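Starch synthase I (Hordeum vulgare, PDB 4HLN) belongs to the group 1 glycosyltransferase family, has the two-domain architecture known as GT-B, and carries a glycan bound on its C-terminal domain. Local coordinates at residues V576-M579 with L580-L583; S588-R591 with E592-S596; S596-G599 with L600-G604. All blocks are in the same frame, centred on the assembly; numbering follows the deposited sequence.

Contact 1: residues V576-M579 with L580-L583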
# COMPACT_ATOMS: atom_id res chain seq x y z
N VAL A 576 -21.19 7.54 -8.44
CA VAL A 576 -21.62 8.92 -8.24
C VAL A 576 -22.77 9.04 -7.23
O VAL A 576 -22.86 10.03 -6.51
CB VAL A 576 -22.04 9.55 -9.56
CG1 VAL A 576 -22.66 10.91 -9.33
CG2 VAL A 576 -20.86 9.63 -10.51
N GLU A 577 -23.64 8.05 -7.19
CA GLU A 577 -24.79 8.09 -6.30
C GLU A 577 -24.34 7.84 -4.86
O GLU A 577 -24.64 8.63 -3.95
CB GLU A 577 -25.83 7.03 -6.69
CG GLU A 577 -26.31 7.10 -8.15
CD GLU A 577 -25.17 6.97 -9.16
OE1 GLU A 577 -24.70 5.84 -9.43
OE2 GLU A 577 -24.75 8.02 -9.70
N LYS A 578 -23.61 6.75 -4.68
CA LYS A 578 -23.15 6.39 -3.35
C LYS A 578 -22.22 7.46 -2.78
O LYS A 578 -22.22 7.73 -1.58
CB LYS A 578 -22.47 5.02 -3.36
CG LYS A 578 -23.14 4.00 -2.45
CD LYS A 578 -23.35 4.54 -1.03
CE LYS A 578 -23.92 3.45 -0.10
NZ LYS A 578 -24.71 2.41 -0.86
N MET A 579 -21.43 8.07 -3.66
CA MET A 579 -20.52 9.11 -3.22
C MET A 579 -21.32 10.31 -2.71
O MET A 579 -21.12 10.77 -1.58
CB MET A 579 -19.57 9.52 -4.34
CG MET A 579 -18.50 10.53 -3.90
SD MET A 579 -17.16 10.82 -5.09
CE MET A 579 -17.96 11.83 -6.33
N LEU A 580 -22.23 10.81 -3.54
CA LEU A 580 -23.03 11.96 -3.17
C LEU A 580 -23.83 11.67 -1.92
O LEU A 580 -23.98 12.53 -1.05
CB LEU A 580 -23.96 12.37 -4.30
CG LEU A 580 -23.17 12.90 -5.49
CD1 LEU A 580 -24.03 12.91 -6.74
CD2 LEU A 580 -22.60 14.29 -5.19
N TRP A 581 -24.32 10.44 -1.82
CA TRP A 581 -25.07 10.07 -0.63
C TRP A 581 -24.20 10.30 0.61
O TRP A 581 -24.60 11.00 1.55
CB TRP A 581 -25.58 8.64 -0.72
CG TRP A 581 -26.28 8.23 0.53
CD1 TRP A 581 -27.58 8.48 0.86
CD2 TRP A 581 -25.71 7.52 1.64
NE1 TRP A 581 -27.86 7.96 2.11
CE2 TRP A 581 -26.73 7.36 2.60
CE3 TRP A 581 -24.44 6.99 1.90
CZ2 TRP A 581 -26.52 6.70 3.81
CZ3 TRP A 581 -24.24 6.34 3.11
CH2 TRP A 581 -25.27 6.20 4.04
N ALA A 582 -23.00 9.73 0.59
CA ALA A 582 -22.07 9.88 1.71
C ALA A 582 -21.68 11.34 1.98
O ALA A 582 -21.63 11.77 3.13
CB ALA A 582 -20.85 9.05 1.49
N LEU A 583 -21.39 12.08 0.93
CA LEU A 583 -21.11 13.50 1.08
C LEU A 583 -22.25 14.20 1.79
O LEU A 583 -22.03 14.94 2.75
CB LEU A 583 -20.90 14.16 -0.28
CG LEU A 583 -19.52 13.89 -0.84
CD1 LEU A 583 -19.31 14.68 -2.11
CD2 LEU A 583 -18.50 14.29 0.19
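Val-576 lays its CG1 methyl alongside CD1 of Leu-580, 3.5 Å away, the two side chains leaving the same flank of the helix from successive turns. This i to i+4 pairing opens helix 576-592, an element of the C-terminal Rossmann-like domain of the GT-B fold. The valine rotamer, with CG1 trans to the backbone N (chi1 173°), swings that methyl forward along the helix, where the leucine can meet it. Both residues belong to the face packed against helix 455-466, touching Leu-457, Met-460 and Ala-461. Met-579 also touches Ala-461, and with Ala-582 it packs on Phe-571 of strand 569-571. A different face carries Lys-578 and Trp-581. Here the aliphatic part of the lysine does the touching, its CD lying 4.0 Å from CE3 of the indole. NZ of Lys-578 stays 5.8 Å from the centroid of the six-membered ring of Trp-581, at most a weak cation-pi attraction, and makes a weak hydrogen bond to Ser-572 O. The indole itself comes within about 4 Å of a bound alpha-D-glucopyranose. Beneath these side chains i to i+4 bonds hold the helix; the one from Leu-583 N to Met-579 O is 2.8 Å long and close to straight, with an N-H...O angle of 173°.

Contact 2: residues S588-R591 with E592-S596. With GLC (alpha-D-glucopyranose), chain B.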
# COMPACT_ATOMS: atom_id res chain seq x y z
N SER A 588 -24.64 16.94 6.37
CA SER A 588 -25.73 17.10 7.32
C SER A 588 -25.19 17.08 8.74
O SER A 588 -25.42 18.00 9.52
CB SER A 588 -26.75 15.99 7.14
OG SER A 588 -27.34 16.07 5.86
N THR A 589 -24.47 16.01 9.06
CA THR A 589 -23.82 15.88 10.35
C THR A 589 -23.01 17.12 10.72
O THR A 589 -22.98 17.55 11.87
CB THR A 589 -22.89 14.68 10.33
OG1 THR A 589 -23.59 13.56 9.76
CG2 THR A 589 -22.40 14.35 11.74
N PHE A 590 -22.34 17.70 9.72
CA PHE A 590 -21.49 18.85 9.95
C PHE A 590 -22.31 20.06 10.38
O PHE A 590 -21.92 20.79 11.29
CB PHE A 590 -20.68 19.19 8.69
CG PHE A 590 -19.98 20.52 8.76
CD1 PHE A 590 -18.86 20.69 9.57
CD2 PHE A 590 -20.43 21.60 8.01
CE1 PHE A 590 -18.21 21.92 9.64
CE2 PHE A 590 -19.79 22.82 8.08
CZ PHE A 590 -18.68 22.99 8.89
N ARG A 591 -23.46 20.25 9.73
CA ARG A 591 -24.32 21.40 10.04
C ARG A 591 -25.18 21.21 11.29
O ARG A 591 -25.21 22.08 12.17
CB ARG A 591 -25.22 21.74 8.85
CG ARG A 591 -24.54 21.61 7.51
CD ARG A 591 -25.35 22.28 6.42
NE ARG A 591 -24.94 23.66 6.21
CZ ARG A 591 -24.58 24.16 5.03
NH1 ARG A 591 -24.58 23.38 3.95
NH2 ARG A 591 -24.23 25.45 4.94
N GLU A 592 -25.86 20.08 11.36
CA GLU A 592 -26.89 19.86 12.37
C GLU A 592 -26.40 19.27 13.70
O GLU A 592 -27.00 19.51 14.74
CB GLU A 592 -28.01 19.00 11.78
CG GLU A 592 -28.68 19.67 10.59
CD GLU A 592 -29.10 18.66 9.53
OE1 GLU A 592 -29.20 19.05 8.33
OE2 GLU A 592 -29.34 17.48 9.89
N HIS A 593 -25.31 18.50 13.68
CA HIS A 593 -24.79 17.94 14.93
C HIS A 593 -23.31 18.22 15.13
O HIS A 593 -22.49 17.30 15.14
CB HIS A 593 -25.09 16.45 15.02
CG HIS A 593 -26.47 16.09 14.58
ND1 HIS A 593 -26.84 16.06 13.25
CD2 HIS A 593 -27.58 15.79 15.28
CE1 HIS A 593 -28.11 15.74 13.15
NE2 HIS A 593 -28.59 15.57 14.38
N LYS A 594 -22.98 19.50 15.32
CA LYS A 594 -21.61 19.90 15.60
C LYS A 594 -20.96 19.07 16.71
O LYS A 594 -19.81 18.65 16.58
CB LYS A 594 -21.53 21.40 15.94
CG LYS A 594 -22.10 22.32 14.87
CD LYS A 594 -21.16 22.53 13.68
CE LYS A 594 -21.68 23.65 12.78
NZ LYS A 594 -20.80 23.96 11.61
N PRO A 595 -21.69 18.84 17.82
CA PRO A 595 -21.10 18.04 18.90
C PRO A 595 -20.67 16.65 18.43
O PRO A 595 -19.64 16.16 18.86
CB PRO A 595 -22.24 17.94 19.93
CG PRO A 595 -23.48 18.28 19.17
CD PRO A 595 -23.06 19.28 18.15
N SER A 596 -21.46 16.04 17.54
CA SER A 596 -21.07 14.76 16.94
C SER A 596 -19.86 14.92 16.02
O SER A 596 -18.94 14.10 16.04
CB SER A 596 -22.24 14.15 16.16
OG SER A 596 -23.24 13.65 17.03
C1 GLC B . -27.56 11.97 14.16
C2 GLC B . -26.59 12.40 15.26
C3 GLC B . -26.75 11.59 16.55
C4 GLC B . -28.19 11.54 17.05
C5 GLC B . -29.23 11.67 15.92
C6 GLC B . -30.39 12.52 16.45
O2 GLC B . -25.27 12.35 14.78
O3 GLC B . -25.98 12.21 17.56
O4 GLC B . -28.47 10.35 17.79
O5 GLC B . -28.84 12.27 14.69
O6 GLC B . -30.73 13.52 15.52
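Phe-590 offers one face of its ring to the ammonium of Lys-594, a cation-pi contact across the break between two consecutive helices. NZ of Lys-594 sits 3.9 Å from the ring centroid of Phe-590 and 21° off its normal, displaced toward the CZ rim. The lysine reaches it by one bend at chi2 (-78°) and is extended from there on, which carries its end back along the turn just completed. His-593 sits at the junction: it is the first residue to depart from helical geometry and also the N-cap position of the next helix. Its N still reaches Thr-589 O at 3.1 Å, but from well above the carbonyl plane, whereas the preceding bond, Glu-592 N to Ser-588 O at 2.8 Å, is almost straight. The imidazole has its edge near Thr-589 CA and Ser-588 O and presents a face to the sugar, with C2 of alpha-D-glucopyranose 3.5 Å above it; NE2 of His-593 hydrogen-bonds O6 of the sugar at 3.2 Å. From the next turn, OG of Ser-596 accepts a bond from sugar O2 at 3.3 Å and is also bonded to Glu-564, which itself binds the sugar. Away from the glycan, Phe-590 meets Trp-597 of helix 594-606 edge-to-face and packs on Pro-441 and Asp-516, just before strands 442-446 and 517-520.

Contact 3: residues S596-G599 with L600-G604. With GLC (alpha-D-glucopyranose), chain B.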
# COMPACT_ATOMS: atom_id res chain seq x y z
N SER A 596 -21.46 16.04 17.54
CA SER A 596 -21.07 14.76 16.94
C SER A 596 -19.86 14.92 16.02
O SER A 596 -18.94 14.10 16.04
CB SER A 596 -22.24 14.15 16.16
OG SER A 596 -23.24 13.65 17.03
N TRP A 597 -19.89 15.96 15.19
CA TRP A 597 -18.77 16.27 14.32
C TRP A 597 -17.46 16.37 15.11
O TRP A 597 -16.49 15.66 14.82
CB TRP A 597 -19.03 17.57 13.56
CG TRP A 597 -18.10 17.75 12.41
CD1 TRP A 597 -16.99 18.54 12.35
CD2 TRP A 597 -18.19 17.10 11.14
NE1 TRP A 597 -16.39 18.43 11.12
CE2 TRP A 597 -17.11 17.55 10.36
CE3 TRP A 597 -19.08 16.18 10.59
CZ2 TRP A 597 -16.89 17.11 9.06
CZ3 TRP A 597 -18.87 15.74 9.30
CH2 TRP A 597 -17.78 16.20 8.55
N GLU A 598 -17.45 17.24 16.12
CA GLU A 598 -16.30 17.36 17.01
C GLU A 598 -15.76 16.00 17.45
O GLU A 598 -14.55 15.82 17.58
CB GLU A 598 -16.65 18.20 18.24
CG GLU A 598 -16.56 19.71 18.03
CD GLU A 598 -15.66 20.41 19.05
OE1 GLU A 598 -15.15 19.73 19.97
OE2 GLU A 598 -15.45 21.64 18.92
N GLY A 599 -16.65 15.05 17.69
CA GLY A 599 -16.22 13.73 18.10
C GLY A 599 -15.50 13.00 16.99
O GLY A 599 -14.47 12.36 17.22
N LEU A 600 -16.05 13.09 15.77
CA LEU A 600 -15.43 12.44 14.63
C LEU A 600 -14.00 12.95 14.42
O LEU A 600 -13.09 12.18 14.10
CB LEU A 600 -16.26 12.67 13.37
CG LEU A 600 -17.36 11.63 13.16
CD1 LEU A 600 -18.43 12.18 12.25
CD2 LEU A 600 -16.79 10.32 12.62
N MET A 601 -13.82 14.25 14.63
CA MET A 601 -12.52 14.87 14.48
C MET A 601 -11.56 14.40 15.56
O MET A 601 -10.49 13.86 15.26
CB MET A 601 -12.64 16.39 14.54
CG MET A 601 -13.49 16.98 13.43
SD MET A 601 -14.08 18.66 13.78
CE MET A 601 -12.56 19.62 13.89
N LYS A 602 -11.94 14.60 16.81
CA LYS A 602 -11.09 14.24 17.93
C LYS A 602 -10.67 12.77 17.88
O LYS A 602 -9.53 12.42 18.23
CB LYS A 602 -11.77 14.61 19.26
CG LYS A 602 -11.89 16.13 19.46
CD LYS A 602 -12.32 16.53 20.87
CE LYS A 602 -12.20 18.03 21.09
NZ LYS A 602 -12.38 18.41 22.53
N ARG A 603 -11.57 11.91 17.42
CA ARG A 603 -11.24 10.50 17.28
C ARG A 603 -10.14 10.31 16.24
O ARG A 603 -9.19 9.56 16.46
CB ARG A 603 -12.48 9.68 16.93
CG ARG A 603 -12.85 8.67 18.02
CD ARG A 603 -14.26 8.85 18.52
NE ARG A 603 -15.24 8.67 17.46
CZ ARG A 603 -16.36 9.38 17.36
NH1 ARG A 603 -17.21 9.16 16.35
NH2 ARG A 603 -16.64 10.31 18.27
N GLY A 604 -10.25 11.02 15.11
CA GLY A 604 -9.24 10.96 14.07
C GLY A 604 -7.88 11.41 14.56
O GLY A 604 -6.86 10.77 14.31
C1 GLC B . -27.56 11.97 14.16
C2 GLC B . -26.59 12.40 15.26
C3 GLC B . -26.75 11.59 16.55
C4 GLC B . -28.19 11.54 17.05
C5 GLC B . -29.23 11.67 15.92
C6 GLC B . -30.39 12.52 16.45
O2 GLC B . -25.27 12.35 14.78
O3 GLC B . -25.98 12.21 17.56
O4 GLC B . -28.47 10.35 17.79
O5 GLC B . -28.84 12.27 14.69
O6 GLC B . -30.73 13.52 15.52
O HOH W 1 -18.87 11.41 16.90
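Between Ser-596 and Arg-603 the chain is regular alpha-helix, its i to i+4 bonds running from 3.1 Å for Leu-600 N to Ser-596 O down to 2.9 Å for Arg-603 N to Gly-599 O. On one side Met-601 and Trp-597 form a Met-aromatic contact: SD lies 4.1 Å from the centroid of the five-membered indole ring and 60° off its normal, approaching obliquely beside CD1 and NE1. With chi1 at -165° the indole of Trp-597 brings its CD1/NE1 side forward to the sulfur, while its CE3 lies 4.4 Å from CD1 of Leu-600. At the outer surface Glu-598 and Lys-602 extend next to each other, but OE1 of Glu-598 is 4.0 Å from NZ of Lys-602, a long salt bridge. Arg-603 folds back, placing a face of its guanidinium against the carbonyl oxygen of Gly-599, which has no side chain in the way. A water at the guanidinium edge accepts from NH2 of Arg-603 and donates to Ser-596 O, each at 2.8 Å, while NE bonds Gly-566 O. Trp-597, Leu-600 and Met-601 seat the helix on Val-540 of strand 540-544, and the first two also touch Trp-569 of strand 569-571.

How the contacts relate
The three contacts follow one another along the chain, illustrating how consecutive i to i+4 contacts can carry one helical run past several bound sugars. Contact 1 opens helix 576-592, contact 2 closes it, and contact 3 continues along helix 594-606. Contacts 1 and 2 have centres about 18 Å apart and do not touch. Contacts 2 and 3, with centres about 10 Å apart, share Ser-596 and meet where Phe-590 CA lies 3.7 Å from Trp-597 CE3. The glycan pocket draws Thr-589, His-593 and Ser-596 from these two, together with Thr-585, Glu-564 and Trp-569; Trp-581 of contact 1 also approaches a bound alpha-D-glucopyranose.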